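Local coordinates for Lmo1340 protein (Listeria monocytogenes, PDB 4NLM) that is of unknown function but, as a predicted surface lipoprotein with a YqgU-like six-bladed beta-propeller domain, probably acts at the cell envelope, at residues S90-Q95 with L104-E109; L135-Y140 with I149-Y154. One frame throughout, in Å; residues are numbered along the deposited sequence. Where two conformers were deposited one is given.

Contact 1 of 2, residues S90-Q95 with L104-E109; sequences SISEVQ and LLYSAE
Ser92 and Glu93 both face Tyr106 across this antiparallel hairpin, a classic beta bulge that divides the pairing in two. Both backbone amides give a hydrogen bond to Tyr106 O, at 2.9 Å from Ser92 N and 3.1 Å from Glu93 N, the latter on a lone pair of the carbonyl. Tyr106 N returns a nearly straight bond to Glu93 O (2.9 Å, 179° at the hydrogen). On one side of the bulge Ser90 pairs with Ala108 through two backbone bonds, and on the other Gln95 pairs with Leu104 in the same way.

Apolar contact is concentrated on the face of Ile91, Val94 and Leu105. Leu105 CD1 lies 3.9 Å from Ile91 CD1, the two side chains crossing at about a right angle, and 3.8 Å from Val94 CG2; with CG anti to the backbone N (chi1 178°), Leu105 carries this methyl back toward the partner strand. Strands 58-65 and 68-75 of the preceding sheet pack on Ile91 and Val94.

The opposite face carries Glu93, Gln95, Leu104 and Tyr106. At the bulge Ser92 points its CB toward the partner strand, 3.5 Å from Tyr106 CD2 and oblique to the ring, while Tyr106 OH reaches beyond the hairpin to the carbonyls of Leu135 and Lys133. Alongside, the Glu93 chain bends at chi2 (74°), bringing OE2 to within 3.0 Å of Gln95 NE2; the oxygen uses its anti lone pair, and lies in the plane of the Gln95 amide. A second bond from NE2, to Phe139 O, helps fix the amide's rotation.

The chemistry thus implies a strand pair largely aliphatic toward the preceding sheet and mixed toward the following one, where Leu104 packs on Phe139 and Trp141 beside the hydrogen bonds of Tyr106 and Gln95.

Contact 2 of 2, residues L135-Y140 with I149-Y154; sequences LTTTFY and IMFVTY
Strands 137-140 and 149-154 run antiparallel at 164°, their axes 4.6 Å apart, in regular register, with Thr138-Val152 and Tyr140-Met150 as the hydrogen-bonded pairs and a further bond from Tyr154 N to Thr136 O.

On one face Phe139 and Phe151 run alongside each other from neighbouring strands, their ring planes at 45° in an oblique pair, the end of Phe151 leading away from the partner strand. Phe139 CD2 meets Phe151 CB at 3.7 Å, and Ile149 CG2 approaches the edge of the Phe139 ring. Thr137 CG2 sits 3.4 Å above the plane of that ring, toward its rim. Thr137 OG1, placed beside the backbone N (chi1 -54°), donates to Leu135 O from above the carbonyl plane and lies 3.6 Å from Thr153 CG2.

The other face carries Tyr140, selenomethionine Met150 and Val152. Met150 bends at its last torsion and its CE lies 4.0 Å from Tyr140 CB, while Val152 CG2 meets Tyr140 CE2 obliquely. Farther along, one water joins Thr138 OG1 (2.7 Å) to Tyr154 OH (2.6 Å), lying in the plane of the Tyr154 ring. Another bridges Thr136 N and Tyr154 O, extending the link between the two strands beyond the Tyr154 N to Thr136 O bond.

The hairpin forms the first two strands of a four-stranded sheet, continued by strand 159-166 through Ile149, Phe151 and Thr153. Met116 of strand 114-120 packs against the phenylalanine face, whereas Ile182 of strand 182-184 covers Tyr140, Met150 and Val152, placing the pair between successive sheets of the propeller.

How the contacts relate
Both contacts join the first two strands of consecutive four-stranded antiparallel sheets, as expected of neighbouring propeller blades, and their centres lie about 12 Å apart. Contact 2 is the more deeply buried, with six of its twelve touching residues enclosed against four of eleven in contact 1. The bulged hairpin 90-95/104-109 turns aliphatic side chains to the sheet before it, whereas the regular 135-140/149-154 hairpin is aromatic-rich and supplemented by water. Between them the interface is mixed: the rings of Tyr106 and Phe139 meet edge-to-face, Leu104 CD2 packs 3.5 Å from Phe139 CD2, and side-chain donors of contact 1 reach backbone carbonyls of contact 2.

Contact 1 of 2, residues S90-Q95 with L104-E109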
# COMPACT_ATOMS: atom_id res chain seq x y z
N SER A 90 6.21 18.69 9.06
CA SER A 90 7.03 17.60 8.52
C SER A 90 6.12 16.43 8.18
O SER A 90 5.33 15.99 9.01
CB SER A 90 8.07 17.19 9.56
OG SER A 90 8.83 16.09 9.12
N ILE A 91 6.19 15.93 6.95
CA ILE A 91 5.28 14.87 6.52
C ILE A 91 5.82 13.52 6.92
O ILE A 91 6.95 13.18 6.57
CB ILE A 91 5.12 14.87 4.96
CG1 ILE A 91 4.80 16.27 4.40
CG2 ILE A 91 4.06 13.88 4.54
CD1 ILE A 91 3.54 16.90 4.94
N SER A 92 5.03 12.76 7.64
CA SER A 92 5.41 11.42 8.04
C SER A 92 4.70 10.36 7.19
O SER A 92 5.33 9.40 6.77
CB SER A 92 5.05 11.23 9.50
OG SER A 92 5.61 12.29 10.28
N GLU A 93 3.38 10.51 6.99
CA GLU A 93 2.63 9.58 6.16
C GLU A 93 1.46 10.29 5.49
O GLU A 93 0.85 11.17 6.10
CB GLU A 93 2.07 8.42 7.00
CG GLU A 93 1.11 7.43 6.29
CD GLU A 93 1.81 6.48 5.32
OE1 GLU A 93 3.03 6.65 5.06
OE2 GLU A 93 1.14 5.56 4.80
N VAL A 94 1.16 9.88 4.26
CA VAL A 94 -0.02 10.35 3.53
C VAL A 94 -0.67 9.14 2.92
O VAL A 94 -0.00 8.38 2.24
CB VAL A 94 0.32 11.33 2.40
CG1 VAL A 94 -0.93 11.89 1.77
CG2 VAL A 94 1.25 12.45 2.87
N GLN A 95 -1.95 8.98 3.15
CA GLN A 95 -2.71 7.89 2.51
C GLN A 95 -4.01 8.42 1.96
O GLN A 95 -4.59 9.38 2.49
CB GLN A 95 -3.04 6.79 3.50
CG GLN A 95 -1.88 5.93 3.92
CD GLN A 95 -2.34 4.67 4.64
OE1 GLN A 95 -3.52 4.26 4.54
NE2 GLN A 95 -1.43 4.05 5.32
N LEU A 104 -5.54 10.88 4.68
CA LEU A 104 -4.96 10.88 6.01
C LEU A 104 -3.59 11.51 5.89
O LEU A 104 -2.78 11.10 5.05
CB LEU A 104 -4.76 9.47 6.51
CG LEU A 104 -3.84 9.30 7.70
CD1 LEU A 104 -4.44 9.86 8.96
CD2 LEU A 104 -3.49 7.85 7.89
N LEU A 105 -3.35 12.53 6.70
CA LEU A 105 -2.05 13.15 6.79
C LEU A 105 -1.56 13.02 8.21
O LEU A 105 -2.22 13.47 9.15
CB LEU A 105 -2.12 14.64 6.44
CG LEU A 105 -0.80 15.41 6.55
CD1 LEU A 105 0.23 14.85 5.59
CD2 LEU A 105 -1.08 16.87 6.28
N TYR A 106 -0.40 12.40 8.36
CA TYR A 106 0.27 12.31 9.64
C TYR A 106 1.50 13.19 9.51
O TYR A 106 2.37 12.93 8.67
CB TYR A 106 0.63 10.87 9.96
CG TYR A 106 1.35 10.63 11.27
CD1 TYR A 106 0.96 11.27 12.45
CD2 TYR A 106 2.44 9.77 11.33
CE1 TYR A 106 1.59 11.02 13.63
CE2 TYR A 106 3.07 9.53 12.52
CZ TYR A 106 2.66 10.16 13.67
OH TYR A 106 3.32 9.94 14.88
N SER A 107 1.57 14.24 10.32
CA SER A 107 2.63 15.20 10.21
C SER A 107 3.02 15.73 11.58
O SER A 107 2.30 15.59 12.54
CB SER A 107 2.23 16.36 9.30
OG SER A 107 1.12 17.09 9.78
N ALA A 108 4.20 16.35 11.67
CA ALA A 108 4.71 16.86 12.92
C ALA A 108 5.06 18.33 12.82
O ALA A 108 5.70 18.78 11.88
CB ALA A 108 5.91 16.06 13.40
N GLU A 109 4.61 19.08 13.81
CA GLU A 109 4.92 20.50 13.90
C GLU A 109 6.24 20.72 14.63
O GLU A 109 6.91 21.74 14.43
CB GLU A 109 3.77 21.23 14.61
CG GLU A 109 4.08 22.65 15.08
CD GLU A 109 2.97 23.28 15.91
OE1 GLU A 109 1.78 23.01 15.65
OE2 GLU A 109 3.29 24.08 16.81

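Contact 2 of 2, residues L135-Y140 with I149-Y154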
# COMPACT_ATOMS: atom_id res chain seq x y z
N LEU A 135 5.82 9.75 16.53
CA LEU A 135 6.31 8.42 16.66
C LEU A 135 6.10 7.66 15.37
O LEU A 135 5.15 7.91 14.61
CB LEU A 135 5.54 7.72 17.75
CG LEU A 135 5.72 8.37 19.11
CD1 LEU A 135 4.70 7.78 20.05
CD2 LEU A 135 7.14 8.20 19.66
N THR A 136 6.95 6.67 15.17
CA THR A 136 6.81 5.82 13.99
C THR A 136 5.51 5.08 14.04
O THR A 136 5.23 4.36 15.02
CB THR A 136 8.00 4.84 13.92
OG1 THR A 136 9.22 5.57 13.88
CG2 THR A 136 7.88 3.91 12.70
N THR A 137 4.75 5.20 12.96
CA THR A 137 3.39 4.66 12.92
C THR A 137 3.08 4.07 11.55
O THR A 137 3.43 4.64 10.51
CB THR A 137 2.39 5.80 13.20
OG1 THR A 137 2.73 6.47 14.42
CG2 THR A 137 0.98 5.27 13.29
N THR A 138 2.36 2.96 11.57
CA THR A 138 1.90 2.32 10.34
C THR A 138 0.37 2.33 10.38
O THR A 138 -0.22 1.91 11.38
CB THR A 138 2.44 0.87 10.20
OG1 THR A 138 3.85 0.89 10.32
CG2 THR A 138 2.04 0.26 8.86
N PHE A 139 -0.28 2.74 9.28
CA PHE A 139 -1.70 2.95 9.25
C PHE A 139 -2.44 1.97 8.37
O PHE A 139 -1.98 1.70 7.26
CB PHE A 139 -2.03 4.36 8.76
CG PHE A 139 -1.53 5.47 9.64
CD1 PHE A 139 -0.26 5.98 9.45
CD2 PHE A 139 -2.33 6.02 10.62
CE1 PHE A 139 0.22 7.01 10.24
CE2 PHE A 139 -1.84 7.05 11.41
CZ PHE A 139 -0.56 7.56 11.22
N TYR A 140 -3.63 1.51 8.79
CA TYR A 140 -4.47 0.56 8.07
C TYR A 140 -5.87 1.12 8.02
O TYR A 140 -6.58 1.15 9.04
CB TYR A 140 -4.45 -0.79 8.77
CG TYR A 140 -3.07 -1.38 8.83
CD1 TYR A 140 -2.59 -2.14 7.79
CD2 TYR A 140 -2.23 -1.13 9.88
CE1 TYR A 140 -1.33 -2.69 7.81
CE2 TYR A 140 -0.95 -1.65 9.90
CZ TYR A 140 -0.52 -2.44 8.86
OH TYR A 140 0.74 -2.97 8.84
N ILE A 149 -9.64 3.91 11.22
CA ILE A 149 -8.25 3.76 10.86
C ILE A 149 -7.54 3.13 12.03
O ILE A 149 -7.52 3.68 13.16
CB ILE A 149 -7.60 5.10 10.48
CG1 ILE A 149 -8.34 5.74 9.30
CG2 ILE A 149 -6.14 4.90 10.07
CD1 ILE A 149 -7.82 7.12 8.95
N MSE A 150 -6.96 1.97 11.79
CA MSE A 150 -6.19 1.29 12.81
C MSE A 150 -4.72 1.65 12.58
O MSE A 150 -4.28 1.83 11.45
CB MSE A 150 -6.43 -0.21 12.65
CG MSE A 150 -5.54 -1.16 13.42
SE MSE A 150 -6.32 -2.95 13.27
CE MSE A 150 -5.97 -3.39 11.37
N PHE A 151 -3.93 1.73 13.64
CA PHE A 151 -2.53 2.04 13.50
C PHE A 151 -1.70 1.41 14.57
O PHE A 151 -2.12 1.22 15.73
CB PHE A 151 -2.31 3.55 13.39
CG PHE A 151 -2.90 4.35 14.49
CD1 PHE A 151 -2.13 4.64 15.59
CD2 PHE A 151 -4.17 4.88 14.39
CE1 PHE A 151 -2.63 5.38 16.65
CE2 PHE A 151 -4.67 5.63 15.44
CZ PHE A 151 -3.91 5.87 16.56
N VAL A 152 -0.49 1.07 14.13
CA VAL A 152 0.53 0.49 14.96
C VAL A 152 1.55 1.58 15.27
O VAL A 152 2.13 2.16 14.33
CB VAL A 152 1.20 -0.69 14.25
CG1 VAL A 152 2.25 -1.33 15.16
CG2 VAL A 152 0.16 -1.72 13.82
N THR A 153 1.76 1.85 16.55
CA THR A 153 2.77 2.82 16.99
C THR A 153 3.92 2.12 17.68
O THR A 153 3.72 1.18 18.45
CB THR A 153 2.17 3.86 17.95
OG1 THR A 153 1.44 3.21 18.99
CG2 THR A 153 1.25 4.79 17.22
N TYR A 154 5.12 2.59 17.39
CA TYR A 154 6.34 2.01 17.93
C TYR A 154 7.08 3.01 18.81
O TYR A 154 7.13 4.20 18.48
CB TYR A 154 7.31 1.64 16.80
CG TYR A 154 6.82 0.58 15.86
CD1 TYR A 154 6.04 0.92 14.76
CD2 TYR A 154 7.09 -0.75 16.09
CE1 TYR A 154 5.60 -0.05 13.88
CE2 TYR A 154 6.64 -1.74 15.23
CZ TYR A 154 5.91 -1.38 14.12
OH TYR A 154 5.46 -2.34 13.25
O HOH W 1 8.77 5.94 17.25
O HOH W 2 4.65 -1.63 10.87